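Local coordinates for beta-lactamase (Chitinophaga pinensis, PDB 6N36), which probably hydrolyses the beta-lactam ring of antibiotics as a metallo-beta-lactamase with two zinc ions in its active site, at residues 35-40 with 224-229; 57-62 with 89-94; 184-189 with 255-260; 230-235 with 245-250. All blocks are in the same frame, centred on the assembly; numbering follows the deposited sequence.

Contact 1: residues 35-40 with 224-229; sequences YDLGMF and APHAGQ. With ZN (zinc ion), chain B.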
loop_
_atom_site.group_PDB
_atom_site.type_symbol
_atom_site.label_atom_id
_atom_site.label_comp_id
_atom_site.label_asym_id
_atom_site.label_seq_id
_atom_site.Cartn_x
_atom_site.Cartn_y
_atom_site.Cartn_z
ATOM N N TYR A 35 7.091 10.168 6.931
ATOM C CA TYR A 35 8.213 10.477 6.011
ATOM C C TYR A 35 8.400 9.311 5.033
ATOM O O TYR A 35 8.664 9.585 3.877
ATOM C CB TYR A 35 9.481 10.822 6.799
ATOM C CG TYR A 35 10.603 11.355 5.941
ATOM C CD1 TYR A 35 10.678 12.705 5.640
ATOM C CD2 TYR A 35 11.588 10.523 5.457
ATOM C CE1 TYR A 35 11.691 13.208 4.828
ATOM C CE2 TYR A 35 12.588 10.997 4.625
ATOM C CZ TYR A 35 12.634 12.345 4.320
ATOM O OH TYR A 35 13.615 12.837 3.500
ATOM N N ASP A 36 8.372 8.057 5.495
ATOM C CA ASP A 36 8.664 6.898 4.635
ATOM C C ASP A 36 7.381 6.167 4.259
ATOM O O ASP A 36 7.340 5.567 3.142
ATOM C CB ASP A 36 9.676 5.938 5.247
ATOM C CG ASP A 36 10.110 4.914 4.226
ATOM O OD1 ASP A 36 10.616 5.347 3.150
ATOM O OD2 ASP A 36 9.915 3.714 4.481
ATOM N N LEU A 37 6.427 6.030 5.165
ATOM C CA LEU A 37 5.299 5.075 4.901
ATOM C C LEU A 37 4.124 5.793 4.261
ATOM O O LEU A 37 3.495 6.698 4.850
ATOM C CB LEU A 37 4.866 4.400 6.201
ATOM C CG LEU A 37 5.885 3.508 6.865
ATOM C CD1 LEU A 37 5.301 2.892 8.107
ATOM C CD2 LEU A 37 6.387 2.438 5.903
ATOM N N GLY A 38 3.768 5.296 3.083
ATOM C CA GLY A 38 2.713 5.855 2.248
ATOM C C GLY A 38 1.352 5.393 2.761
ATOM O O GLY A 38 1.108 4.198 2.889
ATOM N N MET A 39 0.478 6.350 3.035
ATOM C CA MET A 39 -0.909 6.157 3.512
ATOM C C MET A 39 -1.693 7.148 2.696
ATOM O O MET A 39 -1.285 8.302 2.621
ATOM C CB MET A 39 -1.105 6.436 4.991
ATOM C CG MET A 39 -0.183 5.605 5.833
ATOM S SD MET A 39 -0.177 6.079 7.558
ATOM C CE MET A 39 1.572 5.787 7.895
ATOM N N PHE A 40 -2.700 6.657 1.997
ATOM C CA PHE A 40 -3.379 7.437 0.962
ATOM C C PHE A 40 -4.854 7.546 1.317
ATOM O O PHE A 40 -5.482 6.556 1.697
ATOM C CB PHE A 40 -3.158 6.784 -0.389
ATOM C CG PHE A 40 -1.690 6.540 -0.654
ATOM C CD1 PHE A 40 -0.892 7.570 -1.105
ATOM C CD2 PHE A 40 -1.131 5.298 -0.429
ATOM C CE1 PHE A 40 0.454 7.348 -1.364
ATOM C CE2 PHE A 40 0.211 5.089 -0.687
ATOM C CZ PHE A 40 0.995 6.128 -1.090
ATOM N N ALA A 224 3.872 4.699 -4.214
ATOM C CA ALA A 224 4.145 3.361 -3.658
ATOM C C ALA A 224 4.175 3.455 -2.134
ATOM O O ALA A 224 4.119 4.534 -1.576
ATOM C CB ALA A 224 5.466 2.856 -4.211
ATOM N N PRO A 225 4.243 2.298 -1.445
ATOM C CA PRO A 225 4.117 2.274 -0.003
ATOM C C PRO A 225 5.326 2.821 0.750
ATOM O O PRO A 225 5.149 3.097 1.908
ATOM C CB PRO A 225 3.925 0.790 0.318
ATOM C CG PRO A 225 3.327 0.205 -0.922
ATOM C CD PRO A 225 4.038 0.945 -2.031
ATOM N N HIS A 226 6.498 2.873 0.121
ATOM C CA HIS A 226 7.713 3.415 0.745
ATOM C C HIS A 226 8.196 4.584 -0.104
ATOM O O HIS A 226 8.364 4.422 -1.314
ATOM C CB HIS A 226 8.788 2.342 0.880
ATOM C CG HIS A 226 8.474 1.333 1.924
ATOM N ND1 HIS A 226 8.731 1.552 3.292
ATOM C CD2 HIS A 226 7.867 0.132 1.828
ATOM C CE1 HIS A 226 8.338 0.486 3.966
ATOM N NE2 HIS A 226 7.797 -0.389 3.117
ATOM N N ALA A 227 8.562 5.687 0.549
ATOM C CA ALA A 227 8.976 6.919 -0.152
ATOM C C ALA A 227 10.140 6.629 -1.113
ATOM O O ALA A 227 10.179 7.260 -2.178
ATOM C CB ALA A 227 9.418 7.914 0.905
ATOM N N GLY A 228 11.104 5.824 -0.706
ATOM C CA GLY A 228 12.330 5.608 -1.508
ATOM C C GLY A 228 12.014 4.875 -2.805
ATOM O O GLY A 228 12.790 5.021 -3.793
ATOM N N GLN A 229 10.931 4.093 -2.839
ATOM C CA GLN A 229 10.583 3.288 -4.031
ATOM C C GLN A 229 10.207 4.206 -5.190
ATOM O O GLN A 229 10.393 3.787 -6.333
ATOM C CB GLN A 229 9.468 2.306 -3.688
ATOM C CG GLN A 229 10.037 1.205 -2.821
ATOM C CD GLN A 229 9.016 0.230 -2.338
ATOM O OE1 GLN A 229 7.843 0.581 -2.156
ATOM N NE2 GLN A 229 9.532 -0.971 -2.060
HETATM ZN ZN ZN B . 6.894 -2.140 3.762
HETATM O O HOH W 1 12.040 4.006 1.461
HETATM O O HOH W 2 7.270 -3.424 2.251
#
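Asp36 meets His226 because its first torsion (chi1 -170°) carries CG to the position anti to its own backbone N, swinging the carboxylate over toward the imidazole. His226 ND1 then donates to Asp36 OD2 over 2.7 Å, in an almost straight bond (175°). The acceptor lies in the plane of the histidine ring, whereas ND1 approaches OD2 on its syn side and 31° out of the carboxylate plane. On the far side of the ring NE2 binds zinc at 2.1 Å; Asp87, His88 and a water complete the ligands of that metal. Leu37 lies alongside the imidazole, pointing the same way, and covers His226 CE1 with its CD2 methyl at 3.4 Å.

The other oxygen of the carboxylate is occupied as well. Asp36 OD1 accepts from a water at 2.6 Å, and that water in turn accepts from Gly228 N; a weak bond from Ala227 N adds to it. Ala227 N makes its better bond, 2.9 Å long, to Asp36 O, and Gly38 N donates to Pro225 O, forming a single bridge between the two loops. At Gly38 a side chain would run into Ala224 O, hence glycine. Ala227 is small enough for its methyl to lie against Tyr35 O.

One loop leads into strand 40-42 of the larger sheet and the other follows strand 221-223 of the smaller, in the manner of the metallo-beta-lactamase sandwich. With zinc at one nitrogen and Asp36 at the other, His226 has its ring rotation fixed, and the second-shell carboxylate would be expected to strengthen its electron donation to the metal.

Contact 2: residues 57-62 with 89-94; sequences GSDTLI and VGAMAA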
loop_
_atom_site.group_PDB
_atom_site.type_symbol
_atom_site.label_atom_id
_atom_site.label_comp_id
_atom_site.label_asym_id
_atom_site.label_seq_id
_atom_site.Cartn_x
_atom_site.Cartn_y
_atom_site.Cartn_z
ATOM N N GLY A 57 0.226 2.469 16.419
ATOM C CA GLY A 57 0.290 3.856 16.900
ATOM C C GLY A 57 0.029 4.853 15.792
ATOM O O GLY A 57 -0.299 6.021 16.107
ATOM N N SER A 58 0.099 4.441 14.517
ATOM C CA SER A 58 -0.034 5.412 13.411
ATOM C C SER A 58 -1.498 5.872 13.217
ATOM O O SER A 58 -1.700 6.873 12.515
ATOM C CB SER A 58 0.594 4.850 12.161
ATOM O OG SER A 58 -0.090 3.664 11.744
ATOM N N ASP A 59 -2.473 5.240 13.858
ATOM C CA ASP A 59 -3.886 5.735 13.866
ATOM C C ASP A 59 -3.912 7.166 14.401
ATOM O O ASP A 59 -4.708 8.011 13.868
ATOM C CB ASP A 59 -4.795 4.763 14.612
ATOM C CG ASP A 59 -4.342 4.438 16.035
ATOM O OD1 ASP A 59 -3.203 3.963 16.203
ATOM O OD2 ASP A 59 -5.169 4.616 16.980
ATOM N N THR A 60 -3.100 7.491 15.400
ATOM C CA THR A 60 -3.049 8.857 15.948
ATOM C C THR A 60 -2.637 9.851 14.856
ATOM O O THR A 60 -3.278 10.962 14.763
ATOM C CB THR A 60 -2.091 8.927 17.145
ATOM O OG1 THR A 60 -2.665 8.046 18.115
ATOM C CG2 THR A 60 -1.974 10.324 17.700
ATOM N N LEU A 61 -1.590 9.533 14.077
ATOM C CA LEU A 61 -1.054 10.413 13.011
ATOM C C LEU A 61 -2.062 10.530 11.877
ATOM O O LEU A 61 -2.212 11.638 11.328
ATOM C CB LEU A 61 0.279 9.874 12.478
ATOM C CG LEU A 61 1.555 10.503 13.047
ATOM C CD1 LEU A 61 2.572 10.676 11.924
ATOM C CD2 LEU A 61 1.313 11.830 13.740
ATOM N N ILE A 62 -2.714 9.435 11.550
ATOM C CA ILE A 62 -3.744 9.440 10.467
ATOM C C ILE A 62 -4.872 10.400 10.874
ATOM O O ILE A 62 -5.220 11.271 10.052
ATOM C CB ILE A 62 -4.283 8.033 10.206
ATOM C CG1 ILE A 62 -3.188 7.187 9.558
ATOM C CG2 ILE A 62 -5.559 8.021 9.349
ATOM C CD1 ILE A 62 -3.475 5.704 9.621
ATOM N N VAL A 89 -0.088 -2.435 7.898
ATOM C CA VAL A 89 -1.367 -2.759 8.590
ATOM C C VAL A 89 -1.221 -2.716 10.111
ATOM O O VAL A 89 -2.141 -3.165 10.800
ATOM C CB VAL A 89 -1.938 -4.113 8.139
ATOM C CG1 VAL A 89 -2.304 -4.088 6.663
ATOM C CG2 VAL A 89 -1.041 -5.287 8.505
ATOM N N GLY A 90 -0.129 -2.165 10.638
ATOM C CA GLY A 90 0.133 -2.198 12.090
ATOM C C GLY A 90 -0.942 -1.484 12.890
ATOM O O GLY A 90 -1.129 -1.855 14.064
ATOM N N ALA A 91 -1.607 -0.471 12.328
ATOM C CA ALA A 91 -2.684 0.234 13.067
ATOM C C ALA A 91 -4.050 -0.083 12.469
ATOM O O ALA A 91 -5.025 0.626 12.773
ATOM C CB ALA A 91 -2.426 1.725 13.066
ATOM N N MET A 92 -4.160 -1.078 11.591
ATOM C CA MET A 92 -5.410 -1.314 10.846
ATOM C C MET A 92 -6.532 -1.749 11.794
ATOM O O MET A 92 -7.657 -1.247 11.643
ATOM C CB MET A 92 -5.186 -2.353 9.754
ATOM C CG MET A 92 -6.294 -2.389 8.761
ATOM S SD MET A 92 -6.435 -0.881 7.733
ATOM C CE MET A 92 -5.095 -1.013 6.529
ATOM N N ALA A 93 -6.252 -2.625 12.748
ATOM C CA ALA A 93 -7.276 -3.037 13.744
ATOM C C ALA A 93 -7.761 -1.816 14.515
ATOM O O ALA A 93 -9.008 -1.711 14.742
ATOM C CB ALA A 93 -6.755 -4.099 14.676
ATOM N N ALA A 94 -6.858 -0.941 14.934
ATOM C CA ALA A 94 -7.213 0.271 15.712
ATOM C C ALA A 94 -8.118 1.139 14.849
ATOM O O ALA A 94 -9.152 1.651 15.326
ATOM C CB ALA A 94 -5.995 1.019 16.197
#
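Ala91 turns its methyl toward the start of helix 58-69, where it meets Ser58 and Asp59 side by side. CB of Ala91 lies 3.3 Å from Ser58 OG and 3.6 Å from the backbone N of Asp59. One helical turn on, the CB of Ala94 rests against the carboxylate of Asp59, 3.8 Å from OD2. No hydrogen bond crosses between the two segments, and two alanines suit the place because a single methyl each lets the backbones draw near, with Asp59 CA and Ala91 CA 5.7 Å apart.

The polar groups beside these methyls are held by other partners. Ser58 has OG tucked between its backbone N and carbonyl carbon (chi1 63°), which turns the hydroxyl back to the preceding loop; there it bonds Val55 O and Gly54 N. Gly57 has a positive phi of 98°, a conformation in which a side chain would jam against the preceding carbonyl.

Helix 58-69 joins strands 48-51 and 76-80 of the larger sheet, and the connection from 76-80 to 102-106 runs through helices 86-89 and 92-99: two successive beta-alpha-beta crossovers of the metallo-beta-lactamase fold. Ala91 is the N-cap residue of helix 92-99, and its backbone N donates to Thr53 OG1.

Asp59 OD2 accepts from Gln98 NE2, farther along helix 92-99, a bond that steadies the carboxylate beside the Ala94 methyl and ties the two helices together.

Contact 3: residues 184-189 with 255-260; sequences NIPSIL and DVLDEW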
loop_
_atom_site.group_PDB
_atom_site.type_symbol
_atom_site.label_atom_id
_atom_site.label_comp_id
_atom_site.label_asym_id
_atom_site.label_seq_id
_atom_site.Cartn_x
_atom_site.Cartn_y
_atom_site.Cartn_z
ATOM N N ASN A 184 2.331 -1.661 -5.523
ATOM C CA ASN A 184 3.121 -2.458 -4.569
ATOM C C ASN A 184 4.341 -3.021 -5.286
ATOM O O ASN A 184 4.250 -3.924 -6.043
ATOM C CB ASN A 184 2.294 -3.551 -3.903
ATOM C CG ASN A 184 2.987 -3.971 -2.630
ATOM O OD1 ASN A 184 2.807 -3.329 -1.580
ATOM N ND2 ASN A 184 3.816 -5.032 -2.703
ATOM N N ILE A 185 5.492 -2.463 -4.980
ATOM C CA ILE A 185 6.744 -2.776 -5.711
ATOM C C ILE A 185 7.167 -4.169 -5.281
ATOM O O ILE A 185 7.085 -4.543 -4.114
ATOM C CB ILE A 185 7.811 -1.707 -5.409
ATOM C CG1 ILE A 185 7.415 -0.345 -5.991
ATOM C CG2 ILE A 185 9.197 -2.156 -5.897
ATOM C CD1 ILE A 185 7.124 -0.292 -7.455
ATOM N N PRO A 186 7.545 -5.031 -6.236
ATOM C CA PRO A 186 7.863 -6.428 -5.942
ATOM C C PRO A 186 9.273 -6.621 -5.377
ATOM O O PRO A 186 10.099 -7.313 -5.945
ATOM C CB PRO A 186 7.659 -7.102 -7.288
ATOM C CG PRO A 186 8.086 -6.044 -8.262
ATOM C CD PRO A 186 7.487 -4.779 -7.696
ATOM N N SER A 187 9.524 -5.996 -4.242
ATOM C CA SER A 187 10.784 -6.193 -3.511
ATOM C C SER A 187 10.879 -7.616 -2.953
ATOM O O SER A 187 9.887 -8.192 -2.568
ATOM C CB SER A 187 10.992 -5.130 -2.470
ATOM O OG SER A 187 9.992 -5.203 -1.495
ATOM N N ILE A 188 12.068 -8.175 -2.961
ATOM C CA ILE A 188 12.397 -9.555 -2.520
ATOM C C ILE A 188 13.237 -9.452 -1.258
ATOM O O ILE A 188 14.324 -8.830 -1.337
ATOM C CB ILE A 188 13.138 -10.272 -3.655
ATOM C CG1 ILE A 188 12.334 -10.247 -4.956
ATOM C CG2 ILE A 188 13.402 -11.707 -3.207
ATOM C CD1 ILE A 188 13.144 -10.645 -6.214
ATOM N N LEU A 189 12.805 -10.083 -0.166
ATOM C CA LEU A 189 13.559 -10.050 1.106
ATOM C C LEU A 189 14.742 -11.010 0.975
ATOM O O LEU A 189 14.749 -11.956 0.132
ATOM C CB LEU A 189 12.665 -10.448 2.281
ATOM C CG LEU A 189 11.546 -9.454 2.602
ATOM C CD1 LEU A 189 10.793 -9.897 3.851
ATOM C CD2 LEU A 189 12.110 -8.079 2.780
ATOM N N ASP A 255 12.406 1.840 -14.332
ATOM C CA ASP A 255 13.747 1.619 -13.752
ATOM C C ASP A 255 13.625 0.762 -12.482
ATOM O O ASP A 255 14.425 -0.171 -12.335
ATOM C CB ASP A 255 14.445 2.946 -13.473
ATOM C CG ASP A 255 14.932 3.621 -14.752
ATOM O OD1 ASP A 255 14.808 3.004 -15.856
ATOM O OD2 ASP A 255 15.345 4.763 -14.662
ATOM N N VAL A 256 12.664 1.013 -11.600
ATOM C CA VAL A 256 12.508 0.219 -10.340
ATOM C C VAL A 256 12.123 -1.223 -10.702
ATOM O O VAL A 256 12.672 -2.179 -10.151
ATOM C CB VAL A 256 11.456 0.858 -9.406
ATOM C CG1 VAL A 256 11.036 -0.092 -8.291
ATOM C CG2 VAL A 256 11.954 2.168 -8.830
ATOM N N LEU A 257 11.214 -1.412 -11.650
ATOM C CA LEU A 257 10.812 -2.790 -12.021
ATOM C C LEU A 257 11.978 -3.518 -12.691
ATOM O O LEU A 257 12.183 -4.702 -12.439
ATOM C CB LEU A 257 9.597 -2.743 -12.940
ATOM C CG LEU A 257 8.283 -2.281 -12.316
ATOM C CD1 LEU A 257 7.176 -2.301 -13.342
ATOM C CD2 LEU A 257 7.888 -3.116 -11.114
ATOM N N ASP A 258 12.720 -2.850 -13.548
ATOM C CA ASP A 258 13.896 -3.464 -14.222
ATOM C C ASP A 258 14.924 -3.878 -13.155
ATOM O O ASP A 258 15.503 -4.993 -13.285
ATOM C CB ASP A 258 14.452 -2.505 -15.284
ATOM C CG ASP A 258 13.567 -2.331 -16.516
ATOM O OD1 ASP A 258 12.606 -3.093 -16.676
ATOM O OD2 ASP A 258 13.872 -1.444 -17.347
ATOM N N GLU A 259 15.156 -3.042 -12.134
ATOM C CA GLU A 259 16.108 -3.389 -11.042
ATOM C C GLU A 259 15.608 -4.668 -10.357
ATOM O O GLU A 259 16.425 -5.596 -10.138
ATOM C CB GLU A 259 16.301 -2.244 -10.050
ATOM C CG GLU A 259 17.060 -1.049 -10.621
ATOM C CD GLU A 259 16.947 0.266 -9.859
ATOM O OE1 GLU A 259 16.608 0.234 -8.656
ATOM O OE2 GLU A 259 17.236 1.335 -10.478
ATOM N N TRP A 260 14.323 -4.728 -10.014
ATOM C CA TRP A 260 13.830 -5.957 -9.366
ATOM C C TRP A 260 13.861 -7.164 -10.322
ATOM O O TRP A 260 14.092 -8.290 -9.853
ATOM C CB TRP A 260 12.495 -5.745 -8.667
ATOM C CG TRP A 260 12.683 -4.967 -7.403
ATOM C CD1 TRP A 260 12.322 -3.672 -7.222
ATOM C CD2 TRP A 260 13.357 -5.389 -6.206
ATOM N NE1 TRP A 260 12.717 -3.254 -5.973
ATOM C CE2 TRP A 260 13.365 -4.279 -5.337
ATOM C CE3 TRP A 260 13.974 -6.579 -5.788
ATOM C CZ2 TRP A 260 13.957 -4.333 -4.064
ATOM C CZ3 TRP A 260 14.580 -6.611 -4.538
ATOM C CH2 TRP A 260 14.575 -5.498 -3.698
#
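Trp260 suits its place because its broad flat indole covers the backbone of residues 186-188 with one face, while Ile185 and Ile188 meet its two ends. Ser187 CA sits above the six-membered ring, 3.6 Å from its centroid and only 6° off the normal, a CH-pi contact, while Ser187 CB comes to 3.5 Å from Trp260 CZ2. Nearer the rim of the same face lies Pro186 O, 3.8 Å from Trp260 CG. At the far end of the indole, Ile188 N approaches Trp260 CZ3 to 3.4 Å, obliquely, and Ile188 slides past the ring in the opposite direction. Ile185 CG2 reaches the pyrrole end, 3.7 Å from Trp260 NE1. Val256 CG1 stands at the indole edge, in its plane, although Val256 is modelled in two conformers and this placement is less certain.

With chi1 at -67°, Ile185 has CG2 anti to the backbone N, and this branch is the one that meets the tryptophan. Pro186 turns its ring to Leu257, Pro186 CD lying 3.8 Å from Leu257 CD2, the two side chains crossing at about a right angle. Proline suits the centre of the inverse gamma turn here, closed weakly by Ser187 N and Ile185 O. The price is Pro186 O, buried against the indole without a hydrogen-bond partner.

Within the metallo-beta-lactamase sandwich, the C-terminal helix 250-268 thus packs on the loop that follows strand 177-182. That loop forms part of the second shell of the zinc site: Asn184 OD1 bonds His83 ND1, and Ser187 O bonds His160 ND1, both histidines being zinc ligands.

Contact 4: residues 230-235 with 245-250; sequences YELHKK and AAFSDR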
loop_
_atom_site.group_PDB
_atom_site.type_symbol
_atom_site.label_atom_id
_atom_site.label_comp_id
_atom_site.label_asym_id
_atom_site.label_seq_id
_atom_site.Cartn_x
_atom_site.Cartn_y
_atom_site.Cartn_z
ATOM N N TYR A 230 9.644 5.390 -4.932
ATOM C CA TYR A 230 9.171 6.321 -5.990
ATOM C C TYR A 230 9.801 7.690 -5.805
ATOM O O TYR A 230 9.345 8.594 -6.490
ATOM C CB TYR A 230 7.652 6.382 -6.070
ATOM C CG TYR A 230 6.919 6.948 -4.883
ATOM C CD1 TYR A 230 6.862 6.294 -3.665
ATOM C CD2 TYR A 230 6.251 8.159 -4.981
ATOM C CE1 TYR A 230 6.139 6.789 -2.590
ATOM C CE2 TYR A 230 5.554 8.686 -3.907
ATOM C CZ TYR A 230 5.493 8.006 -2.701
ATOM O OH TYR A 230 4.814 8.487 -1.613
ATOM N N GLU A 231 10.822 7.805 -4.951
ATOM C CA GLU A 231 11.603 9.056 -4.754
ATOM C C GLU A 231 10.662 10.200 -4.361
ATOM O O GLU A 231 10.795 11.310 -4.883
ATOM C CB GLU A 231 12.431 9.294 -6.016
ATOM C CG GLU A 231 13.520 8.255 -6.160
ATOM C CD GLU A 231 14.789 8.504 -5.362
ATOM O OE1 GLU A 231 14.742 9.086 -4.232
ATOM O OE2 GLU A 231 15.858 8.149 -5.898
ATOM N N LEU A 232 9.725 9.958 -3.430
ATOM C CA LEU A 232 8.812 11.009 -2.939
ATOM C C LEU A 232 9.570 12.311 -2.671
ATOM O O LEU A 232 9.058 13.321 -3.089
ATOM C CB LEU A 232 8.121 10.554 -1.648
ATOM C CG LEU A 232 7.267 11.589 -0.922
ATOM C CD1 LEU A 232 6.154 12.127 -1.796
ATOM C CD2 LEU A 232 6.724 10.970 0.371
ATOM N N HIS A 233 10.675 12.251 -1.938
ATOM C CA HIS A 233 11.306 13.459 -1.354
ATOM C C HIS A 233 12.174 14.131 -2.400
ATOM O O HIS A 233 12.530 15.296 -2.135
ATOM C CB HIS A 233 12.091 13.098 -0.112
ATOM C CG HIS A 233 11.148 12.568 0.906
ATOM N ND1 HIS A 233 10.152 13.347 1.422
ATOM C CD2 HIS A 233 11.046 11.349 1.457
ATOM C CE1 HIS A 233 9.441 12.612 2.276
ATOM N NE2 HIS A 233 9.966 11.378 2.300
ATOM N N LYS A 234 12.336 13.519 -3.575
ATOM C CA LYS A 234 12.931 14.247 -4.730
ATOM C C LYS A 234 11.832 14.894 -5.571
ATOM O O LYS A 234 12.152 15.891 -6.274
ATOM C CB LYS A 234 13.838 13.330 -5.545
ATOM C CG LYS A 234 15.125 12.959 -4.824
ATOM C CD LYS A 234 15.976 11.948 -5.586
ATOM C CE LYS A 234 17.380 11.834 -5.026
ATOM N NZ LYS A 234 17.468 10.868 -3.911
ATOM N N LYS A 235 10.589 14.405 -5.502
ATOM C CA LYS A 235 9.456 14.895 -6.325
ATOM C C LYS A 235 8.665 15.986 -5.605
ATOM O O LYS A 235 7.936 16.744 -6.267
ATOM C CB LYS A 235 8.550 13.714 -6.649
ATOM C CG LYS A 235 9.166 12.768 -7.655
ATOM C CD LYS A 235 8.430 11.435 -7.796
ATOM C CE LYS A 235 9.043 10.588 -8.886
ATOM N NZ LYS A 235 8.456 9.230 -8.966
ATOM N N ALA A 245 1.630 16.658 -11.724
ATOM C CA ALA A 245 2.719 16.214 -12.634
ATOM C C ALA A 245 4.012 15.883 -11.890
ATOM O O ALA A 245 4.875 15.187 -12.468
ATOM C CB ALA A 245 2.975 17.261 -13.674
ATOM N N ALA A 246 4.175 16.327 -10.654
ATOM C CA ALA A 246 5.328 15.934 -9.826
ATOM C C ALA A 246 5.399 14.404 -9.742
ATOM O O ALA A 246 6.538 13.876 -9.581
ATOM C CB ALA A 246 5.247 16.514 -8.462
ATOM N N PHE A 247 4.270 13.707 -9.931
ATOM C CA PHE A 247 4.215 12.223 -9.794
ATOM C C PHE A 247 4.078 11.524 -11.151
ATOM O O PHE A 247 3.832 10.321 -11.226
ATOM C CB PHE A 247 3.144 11.816 -8.782
ATOM C CG PHE A 247 3.470 12.318 -7.410
ATOM C CD1 PHE A 247 4.438 11.699 -6.652
ATOM C CD2 PHE A 247 2.867 13.467 -6.917
ATOM C CE1 PHE A 247 4.795 12.212 -5.407
ATOM C CE2 PHE A 247 3.217 13.963 -5.667
ATOM C CZ PHE A 247 4.180 13.326 -4.924
ATOM N N SER A 248 4.250 12.280 -12.237
ATOM C CA SER A 248 4.378 11.713 -13.597
ATOM C C SER A 248 5.834 11.281 -13.751
ATOM O O SER A 248 6.743 12.166 -13.732
ATOM C CB SER A 248 3.973 12.730 -14.637
ATOM O OG SER A 248 4.147 12.193 -15.955
ATOM N N ASP A 249 6.089 9.977 -13.855
ATOM C CA ASP A 249 7.478 9.464 -13.833
ATOM C C ASP A 249 7.487 8.037 -14.350
ATOM O O ASP A 249 7.855 7.110 -13.572
ATOM C CB ASP A 249 8.087 9.544 -12.431
ATOM C CG ASP A 249 9.482 8.964 -12.339
ATOM O OD1 ASP A 249 10.184 9.029 -13.363
ATOM O OD2 ASP A 249 9.844 8.431 -11.254
ATOM N N ARG A 250 7.151 7.847 -15.622
ATOM C CA ARG A 250 7.178 6.495 -16.202
ATOM C C ARG A 250 8.603 5.924 -16.160
ATOM O O ARG A 250 8.770 4.740 -15.889
ATOM C CB ARG A 250 6.641 6.474 -17.630
ATOM C CG ARG A 250 6.576 5.083 -18.214
ATOM C CD ARG A 250 5.538 4.192 -17.587
ATOM N NE ARG A 250 5.881 2.801 -17.782
ATOM C CZ ARG A 250 5.021 1.794 -17.728
ATOM N NH1 ARG A 250 3.729 2.046 -17.606
ATOM N NH2 ARG A 250 5.466 0.559 -17.856
HETATM O O HOH W 3 5.666 9.257 -9.261
#
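Lys235 crosses to Asp249 with its chain extended beyond CG, so that the ammonium reaches three acceptors. NZ donates to Asp249 OD2 at 2.8 Å in a salt bridge, meeting that oxygen on its anti side, 19° out of the carboxylate plane. A second bond, 2.7 Å long, runs from Lys235 NZ to Tyr230 O. The third partner is a water 2.8 Å from NZ, which donates a hydrogen bond to Phe247 O at 2.9 Å. Three acceptors match the three hydrogens of an ammonium group, and a long, flexible lysine can span the gap between the segments.

Asp249 is satisfied on both carboxylate oxygens. With CG anti to the backbone N (chi1 177°), OD1 accepts from Gly252 N, so the residue is the N-cap of helix 250-268, a classic place for aspartate, while OD2 is left for the lysine. Its own carbonyl accepts from Trp222 NE1. Lys234 NZ pairs with Glu231 OE1 in a longer salt bridge of 3.3 Å.

Away from the ammonium the contact is mostly van der Waals. The methylenes of Lys235 lie against the carbonyl of Ala246, CG being 3.4 Å from Ala246 O. Phe247 CE1 meets the edge of the Tyr230 ring, in its plane and 3.9 Å from CE2, and Leu232 CD1 touches the edge of the Phe247 ring at the same distance from CE1. Phe23 of strand 23-26 touches both Leu232 and Phe247.

The lysine ammonium, balanced by one carboxylate, probably stays protonated, and the salt bridge pins helix 232-235 to the start of the C-terminal helix.

Overall arrangement
Contact 1 is the hub: it supplies a zinc ligand, His226, and touches the other three. Contact 3 also lies close to the metals, the side chain of Ser187 lying about 6 Å from a zinc ion, and its centre is about 14 Å from that of contact 1; Gln229 packs on Ile185 between them. Contact 4, centred about 12 Å from contact 1, follows it directly in the chain, and His233 NE2 bonds Tyr35 O. Contact 2 adjoins contact 1 through Met39 and Ile62, with the side chain of Ser58 about 12 Å from a zinc ion. Contacts 2 and 3 sit on opposite sides of the chain's centre, their own centres about 26 Å apart.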